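PDB 5AL7: spindle assembly abnormal protein 6 homolog, which forms the central scaffold of the centriole cartwheel, its homodimers assembling into the ring and spokes that set ninefold symmetry. Local coordinates for residues Ala15-Ile26 / Ala52-Gln62; Leu27-Phe36 / Lys45-Glu53. The protein carries 1 engineered substitution. One frame throughout, in Å; residues are numbered along the deposited sequence.

Contact 1: Ala15-Ile26 / Ala52-Gln62; sequences AKMDYGKSVVNI and AERVDFKELLQ
The hydroxyl of S22 donates to the carboxylate of D56, OG to OD1 2.7 Å, and meets that oxygen from above the carboxylate plane. Their backbones are tied as well, D56 N to S22 O at 3.0 Å, so the 3-10 turn at 21-22 is clasped to the loop after strand 52-55. The hydroxyl of S22 also lies at the edge of the F57 ring. That ring turns its own edge toward the face of Y19, an offset edge-to-face pair with planes 79° apart. K58 crosses Y19 at about a right angle, its extended chain carrying NZ to 3.0 Å from Y19 OH as a donor. M17 doubles back through bends at chi2 and chi3 (-65° and -77°), which brings its CE against V55 CG2 at 3.5 Å while its CG and SD slide past Q62. Next to this cluster the strands pair antiparallel, at one end of the 23-36/44-55 hairpin of the SAS-6 head domain: V24 and R54 exchange two backbone bonds. At the corner, I26 N reaches A52 O at 2.9 Å, and I26 CD1 packs on L61. E53 forms a salt bridge with R64. The chain turns from 52-55 into 60-62, which bonds back to E53 and V55; strand 70-80 follows through L61 and V79. I26 and L61 touch helix 97-113, and the OH of Y167, on helix 161-187, is bonded to M17 N.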
# COMPACT_ATOMS: atom_id res chain seq x y z
N ALA A 15 18.69 8.05 6.34
CA ALA A 15 18.54 7.01 7.32
C ALA A 15 17.17 6.36 7.19
O ALA A 15 16.14 7.04 7.18
CB ALA A 15 18.75 7.56 8.72
N LYS A 16 17.19 5.04 7.08
CA LYS A 16 15.99 4.23 7.06
C LYS A 16 15.92 3.46 8.36
O LYS A 16 16.93 2.92 8.80
CB LYS A 16 16.00 3.25 5.88
CG LYS A 16 16.07 3.92 4.54
CD LYS A 16 16.77 3.02 3.54
CE LYS A 16 17.20 3.84 2.34
NZ LYS A 16 18.32 4.79 2.68
N MET A 17 14.76 3.46 8.99
CA MET A 17 14.57 2.71 10.23
C MET A 17 14.27 1.25 9.91
O MET A 17 13.18 0.75 10.19
CB MET A 17 13.45 3.35 11.06
CG MET A 17 13.77 4.78 11.48
SD MET A 17 15.17 4.95 12.62
CE MET A 17 14.41 4.42 14.15
N ASP A 18 15.23 0.58 9.27
CA ASP A 18 15.12 -0.82 8.90
C ASP A 18 15.83 -1.71 9.92
O ASP A 18 16.85 -2.33 9.62
CB ASP A 18 15.69 -1.05 7.50
CG ASP A 18 15.18 -2.34 6.85
OD1 ASP A 18 14.42 -3.08 7.52
OD2 ASP A 18 15.55 -2.60 5.67
N TYR A 19 15.31 -1.73 11.15
CA TYR A 19 15.96 -2.48 12.22
C TYR A 19 15.04 -3.55 12.79
O TYR A 19 15.25 -4.03 13.91
CB TYR A 19 16.42 -1.54 13.34
CG TYR A 19 17.44 -0.54 12.87
CD1 TYR A 19 18.76 -0.91 12.65
CD2 TYR A 19 17.08 0.79 12.65
CE1 TYR A 19 19.70 0.01 12.22
CE2 TYR A 19 18.01 1.72 12.22
CZ TYR A 19 19.32 1.32 12.00
OH TYR A 19 20.25 2.24 11.57
N GLY A 20 14.01 -3.91 12.03
CA GLY A 20 13.15 -5.01 12.40
C GLY A 20 12.51 -4.83 13.76
O GLY A 20 11.99 -3.77 14.09
N LYS A 21 12.58 -5.89 14.56
CA LYS A 21 11.93 -5.92 15.85
C LYS A 21 12.50 -4.89 16.83
O LYS A 21 11.90 -4.63 17.88
CB LYS A 21 12.03 -7.32 16.45
CG LYS A 21 11.18 -8.39 15.77
CD LYS A 21 11.52 -9.75 16.40
CE LYS A 21 10.80 -10.92 15.74
NZ LYS A 21 9.35 -10.95 16.09
N SER A 22 13.66 -4.32 16.51
CA SER A 22 14.26 -3.28 17.35
C SER A 22 13.61 -1.90 17.18
O SER A 22 13.90 -0.98 17.93
CB SER A 22 15.76 -3.16 17.08
OG SER A 22 16.47 -4.18 17.76
N VAL A 23 12.76 -1.77 16.17
CA VAL A 23 12.02 -0.54 15.96
C VAL A 23 10.85 -0.42 16.94
O VAL A 23 9.96 -1.28 16.99
CB VAL A 23 11.47 -0.43 14.53
CG1 VAL A 23 10.68 0.86 14.35
CG2 VAL A 23 12.61 -0.53 13.52
N VAL A 24 10.89 0.63 17.75
CA VAL A 24 9.89 0.88 18.77
C VAL A 24 9.08 2.13 18.43
O VAL A 24 9.64 3.20 18.21
CB VAL A 24 10.56 1.06 20.16
CG1 VAL A 24 9.50 1.14 21.24
CG2 VAL A 24 11.50 -0.07 20.46
N ASN A 25 7.75 2.00 18.39
CA ASN A 25 6.89 3.15 18.17
C ASN A 25 6.76 3.98 19.43
O ASN A 25 6.04 3.59 20.36
CB ASN A 25 5.51 2.71 17.69
CG ASN A 25 5.36 2.81 16.19
OD1 ASN A 25 5.13 3.89 15.65
ND2 ASN A 25 5.52 1.69 15.51
N ILE A 26 7.46 5.12 19.49
CA ILE A 26 7.47 5.91 20.72
C ILE A 26 6.13 6.61 20.93
O ILE A 26 5.80 7.04 22.05
CB ILE A 26 8.62 6.95 20.73
CG1 ILE A 26 8.52 7.93 19.59
CG2 ILE A 26 9.96 6.26 20.65
CD1 ILE A 26 9.23 9.25 19.86
N ALA A 52 6.45 8.42 14.84
CA ALA A 52 7.59 8.63 15.73
C ALA A 52 8.17 7.31 16.23
O ALA A 52 7.49 6.56 16.95
CB ALA A 52 7.17 9.52 16.91
N GLU A 53 9.41 6.99 15.85
CA GLU A 53 9.96 5.71 16.31
C GLU A 53 11.46 5.75 16.63
O GLU A 53 12.21 6.53 16.04
CB GLU A 53 9.67 4.61 15.26
CG GLU A 53 10.16 4.91 13.85
CD GLU A 53 9.49 4.04 12.77
OE1 GLU A 53 8.31 3.66 12.94
OE2 GLU A 53 10.16 3.72 11.76
N ARG A 54 11.89 4.91 17.56
CA ARG A 54 13.30 4.83 17.96
C ARG A 54 13.86 3.39 17.88
O ARG A 54 13.12 2.42 17.72
CB ARG A 54 13.50 5.38 19.37
CG ARG A 54 13.12 4.39 20.45
CD ARG A 54 13.52 4.84 21.85
NE ARG A 54 13.27 3.76 22.81
CZ ARG A 54 12.18 3.66 23.57
NH1 ARG A 54 11.24 4.60 23.52
NH2 ARG A 54 12.04 2.63 24.40
N VAL A 55 15.17 3.26 18.02
CA VAL A 55 15.81 1.95 18.04
C VAL A 55 16.09 1.54 19.49
O VAL A 55 16.51 2.36 20.31
CB VAL A 55 17.13 1.96 17.23
CG1 VAL A 55 17.64 0.57 17.06
CG2 VAL A 55 16.90 2.56 15.86
N ASP A 56 15.85 0.28 19.83
CA ASP A 56 15.96 -0.16 21.21
C ASP A 56 17.41 -0.34 21.70
O ASP A 56 17.73 -0.09 22.87
CB ASP A 56 15.15 -1.46 21.41
CG ASP A 56 15.85 -2.70 20.87
OD1 ASP A 56 16.69 -2.59 19.96
OD2 ASP A 56 15.54 -3.81 21.36
N PHE A 57 18.29 -0.78 20.81
CA PHE A 57 19.66 -1.11 21.17
C PHE A 57 20.67 0.04 21.01
O PHE A 57 21.81 -0.08 21.43
CB PHE A 57 20.13 -2.33 20.38
CG PHE A 57 20.20 -2.13 18.89
CD1 PHE A 57 21.33 -1.58 18.32
CD2 PHE A 57 19.16 -2.51 18.07
CE1 PHE A 57 21.41 -1.42 16.96
CE2 PHE A 57 19.24 -2.35 16.71
CZ PHE A 57 20.37 -1.80 16.15
N LYS A 58 20.26 1.11 20.35
CA LYS A 58 21.13 2.28 20.18
C LYS A 58 20.34 3.58 20.23
O LYS A 58 19.14 3.61 19.97
CB LYS A 58 21.91 2.17 18.87
CG LYS A 58 21.06 2.20 17.61
CD LYS A 58 21.95 2.20 16.39
CE LYS A 58 21.17 2.12 15.09
NZ LYS A 58 22.07 2.15 13.89
N GLU A 59 21.01 4.67 20.60
CA GLU A 59 20.36 5.98 20.61
C GLU A 59 20.14 6.44 19.19
O GLU A 59 21.07 6.92 18.52
CB GLU A 59 21.20 6.99 21.39
CG GLU A 59 21.34 6.63 22.84
CD GLU A 59 22.26 7.55 23.57
OE1 GLU A 59 23.05 8.25 22.90
OE2 GLU A 59 22.22 7.54 24.82
N LEU A 60 18.92 6.24 18.72
CA LEU A 60 18.55 6.68 17.39
C LEU A 60 17.06 6.97 17.32
O LEU A 60 16.23 6.09 17.53
CB LEU A 60 18.94 5.64 16.35
CG LEU A 60 18.68 6.03 14.90
CD1 LEU A 60 19.46 7.28 14.51
CD2 LEU A 60 19.04 4.88 14.00
N LEU A 61 16.73 8.21 16.99
CA LEU A 61 15.34 8.63 16.90
C LEU A 61 14.99 9.12 15.51
O LEU A 61 15.74 9.90 14.90
CB LEU A 61 15.05 9.73 17.91
CG LEU A 61 13.70 10.43 17.76
CD1 LEU A 61 12.55 9.56 18.25
CD2 LEU A 61 13.73 11.75 18.48
N GLN A 62 13.85 8.68 14.99
CA GLN A 62 13.39 9.23 13.73
C GLN A 62 11.93 9.66 13.81
O GLN A 62 11.07 8.94 14.34
CB GLN A 62 13.57 8.24 12.58
CG GLN A 62 13.57 8.94 11.24
CD GLN A 62 13.45 7.98 10.09
OE1 GLN A 62 12.41 7.35 9.92
NE2 GLN A 62 14.49 7.89 9.28

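Contact 2: Leu27-Phe36 / Lys45-Glu53; sequences LPSVEMLVNF and KRSCLLYAE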
# COMPACT_ATOMS: atom_id res chain seq x y z
N LEU A 27 5.35 6.69 19.86
CA LEU A 27 4.02 7.29 19.87
C LEU A 27 3.22 6.71 18.72
O LEU A 27 3.75 6.54 17.62
CB LEU A 27 4.11 8.81 19.73
CG LEU A 27 2.82 9.62 19.83
CD1 LEU A 27 2.38 9.71 21.28
CD2 LEU A 27 3.00 11.00 19.23
N PRO A 28 1.95 6.36 18.96
CA PRO A 28 1.15 5.84 17.85
C PRO A 28 0.97 6.87 16.74
O PRO A 28 0.79 8.06 17.02
CB PRO A 28 -0.20 5.51 18.51
CG PRO A 28 -0.25 6.35 19.72
CD PRO A 28 1.17 6.43 20.21
N SER A 29 1.07 6.40 15.50
CA SER A 29 0.94 7.24 14.30
C SER A 29 -0.37 8.03 14.34
O SER A 29 -1.44 7.46 14.56
CB SER A 29 0.98 6.39 13.04
OG SER A 29 2.16 5.60 13.00
N VAL A 30 -0.27 9.35 14.17
CA VAL A 30 -1.49 10.16 14.26
C VAL A 30 -1.58 11.21 13.18
O VAL A 30 -0.58 11.54 12.56
CB VAL A 30 -1.62 10.89 15.62
CG1 VAL A 30 -2.17 9.96 16.69
CG2 VAL A 30 -0.30 11.51 16.03
N GLU A 31 -2.79 11.70 12.95
CA GLU A 31 -3.01 12.83 12.06
C GLU A 31 -2.85 14.15 12.82
O GLU A 31 -3.41 14.33 13.90
CB GLU A 31 -4.39 12.75 11.43
CG GLU A 31 -4.58 13.68 10.26
CD GLU A 31 -5.95 13.55 9.63
OE1 GLU A 31 -6.40 12.40 9.44
OE2 GLU A 31 -6.57 14.59 9.34
N MET A 32 -2.11 15.08 12.24
CA MET A 32 -1.76 16.33 12.89
C MET A 32 -1.83 17.50 11.92
O MET A 32 -1.37 17.37 10.80
CB MET A 32 -0.35 16.24 13.45
CG MET A 32 -0.23 15.60 14.81
SD MET A 32 1.46 15.82 15.35
CE MET A 32 1.54 17.60 15.27
N LEU A 33 -2.36 18.63 12.35
CA LEU A 33 -2.38 19.82 11.50
C LEU A 33 -1.03 20.53 11.72
O LEU A 33 -0.68 20.87 12.84
CB LEU A 33 -3.57 20.73 11.83
CG LEU A 33 -3.89 21.89 10.87
CD1 LEU A 33 -4.22 21.34 9.50
CD2 LEU A 33 -5.05 22.70 11.38
N VAL A 34 -0.26 20.66 10.65
CA VAL A 34 1.10 21.18 10.71
C VAL A 34 1.21 22.50 9.95
O VAL A 34 0.59 22.69 8.90
CB VAL A 34 2.11 20.15 10.15
CG1 VAL A 34 3.52 20.70 10.08
CG2 VAL A 34 2.06 18.87 10.97
N ASN A 35 1.99 23.42 10.51
CA ASN A 35 2.25 24.68 9.86
C ASN A 35 3.44 24.62 8.92
O ASN A 35 4.52 24.24 9.33
CB ASN A 35 2.49 25.77 10.92
CG ASN A 35 1.21 26.27 11.52
OD1 ASN A 35 0.56 27.16 10.97
ND2 ASN A 35 0.80 25.66 12.63
N PHE A 36 3.26 25.09 7.70
CA PHE A 36 4.32 25.11 6.70
C PHE A 36 4.83 26.54 6.51
O PHE A 36 4.16 27.39 5.93
CB PHE A 36 3.82 24.51 5.39
CG PHE A 36 3.87 22.99 5.36
CD1 PHE A 36 3.06 22.24 6.20
CD2 PHE A 36 4.73 22.33 4.51
CE1 PHE A 36 3.11 20.85 6.18
CE2 PHE A 36 4.78 20.94 4.49
CZ PHE A 36 3.97 20.20 5.33
N LYS A 45 -1.35 25.79 6.32
CA LYS A 45 -1.58 24.77 7.35
C LYS A 45 -2.15 23.54 6.70
O LYS A 45 -3.22 23.59 6.12
CB LYS A 45 -2.53 25.27 8.43
CG LYS A 45 -1.90 25.35 9.80
CD LYS A 45 -2.89 25.79 10.85
CE LYS A 45 -2.56 27.18 11.36
NZ LYS A 45 -3.37 27.52 12.55
N ARG A 46 -1.42 22.42 6.78
CA ARG A 46 -1.79 21.19 6.07
C ARG A 46 -2.00 20.02 7.01
O ARG A 46 -1.36 19.95 8.06
CB ARG A 46 -0.71 20.82 5.05
CG ARG A 46 -0.34 21.95 4.12
CD ARG A 46 0.71 21.54 3.12
NE ARG A 46 1.03 22.64 2.23
CZ ARG A 46 1.89 22.55 1.22
NH1 ARG A 46 2.53 21.41 0.99
NH2 ARG A 46 2.13 23.61 0.46
N SER A 47 -2.87 19.09 6.63
CA SER A 47 -3.04 17.84 7.40
C SER A 47 -1.94 16.84 7.08
O SER A 47 -1.82 16.39 5.94
CB SER A 47 -4.39 17.17 7.13
OG SER A 47 -5.42 17.75 7.89
N CYS A 48 -1.16 16.49 8.11
CA CYS A 48 -0.07 15.54 7.97
C CYS A 48 -0.30 14.30 8.83
O CYS A 48 -1.21 14.26 9.65
CB CYS A 48 1.26 16.19 8.35
SG CYS A 48 1.76 17.57 7.29
N LEU A 49 0.56 13.32 8.63
CA LEU A 49 0.60 12.09 9.41
C LEU A 49 1.96 11.98 10.04
O LEU A 49 2.98 12.00 9.33
CB LEU A 49 0.34 10.86 8.53
CG LEU A 49 -1.05 10.66 7.96
CD1 LEU A 49 -0.95 9.70 6.81
CD2 LEU A 49 -1.99 10.13 9.03
N LEU A 50 1.99 11.88 11.37
CA LEU A 50 3.25 11.77 12.07
C LEU A 50 3.51 10.36 12.57
O LEU A 50 2.63 9.70 13.15
CB LEU A 50 3.32 12.76 13.22
CG LEU A 50 4.75 12.89 13.73
CD1 LEU A 50 5.05 14.35 13.96
CD2 LEU A 50 4.96 12.11 15.02
N TYR A 51 4.75 9.93 12.32
CA TYR A 51 5.30 8.64 12.70
C TYR A 51 6.51 8.86 13.59
O TYR A 51 7.53 9.38 13.13
CB TYR A 51 5.75 7.85 11.47
CG TYR A 51 4.70 7.62 10.43
CD1 TYR A 51 4.50 8.54 9.40
CD2 TYR A 51 3.93 6.47 10.45
CE1 TYR A 51 3.53 8.31 8.43
CE2 TYR A 51 2.97 6.24 9.48
CZ TYR A 51 2.77 7.16 8.48
OH TYR A 51 1.81 6.91 7.53
N ALA A 52 6.45 8.42 14.84
CA ALA A 52 7.59 8.63 15.73
C ALA A 52 8.17 7.31 16.23
O ALA A 52 7.49 6.56 16.95
CB ALA A 52 7.17 9.52 16.91
N GLU A 53 9.41 6.99 15.85
CA GLU A 53 9.96 5.71 16.31
C GLU A 53 11.46 5.75 16.63
O GLU A 53 12.21 6.53 16.04
CB GLU A 53 9.67 4.61 15.26
CG GLU A 53 10.16 4.91 13.85
CD GLU A 53 9.49 4.04 12.77
OE1 GLU A 53 8.31 3.66 12.94
OE2 GLU A 53 10.16 3.72 11.76
O HOH W 1 -7.84 16.25 6.53
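R46 lays its guanidinium flat over the ring of F36, with the two planes only 16° apart, while C48 brings its sulfur to the edge of the same ring. The stack is a cation-pi contact, R46 CZ standing 4.7 Å from the F36 centroid. The aliphatic part of R46 contributes too: R46 CD sits over the middle of the F36 ring, 3.9 Å from its centroid, as a CH-pi contact. With CG anti to the carbonyl carbon (chi1 -51°) and the chain straight from there to NE, R46 lies across the ring and reaches E67, with which NH1 forms a salt bridge. C48 SG lies near the ring plane, 3.7 Å from F36 CE1. The cysteine thus touches both F36 and V34, whose CG2 rests on C48 CB.

The backbone is a regular antiparallel ladder. V30-L50, M32-C48 and V34-R46 are hydrogen-bonded pairs, each linked by two N-H to O bonds; V34 N to R46 O, at 2.9 Å, is nearly straight. The carbonyl oxygens of L50, C48 and R46 each also receive a CA-H contact, from S29, E31 and L33 in turn. Alternation sorts the side chains. M32 and L50 lie side by side on one face, M32 SD 4.1 Å from L50 CD1. On the other, L33 crosses K45 at about a right angle, and a water bonded to S47 OG makes a weak bond to E31, whose other carboxylate oxygen pairs with K68.

The face of V30, M32 and L50 is covered by helix 97-113, through Q112, C111 and L108. Strand 44-55 pairs on its other edge with strand 60-67, through L49 and T66, and N35 bonds through its backbone to strand 117-122, so the hairpin sits between two further strands of the SAS-6 head domain.

How the contacts relate
Contacts 1 and 2 are two levels of one beta hairpin, their centres about 18 Å apart. Strand 44-55 runs through both, and A52 and E53 are common to them. Its partner strand instead turns a corner at I26 and L27, so residues 23-25 pair with one end of strand 44-55 and residues 30-35 pair with residues 45-50. Along the chain, contact 2 is nested within the loop that contact 1 closes. The N-to-C directions of the paired strand segments make nearly equal angles, 145° and 146°. The methyl of A52 touches I26 in contact 1 and comes near L27 CB in contact 2. Both build the globular head, the part that links dimers into the cartwheel's inner ring.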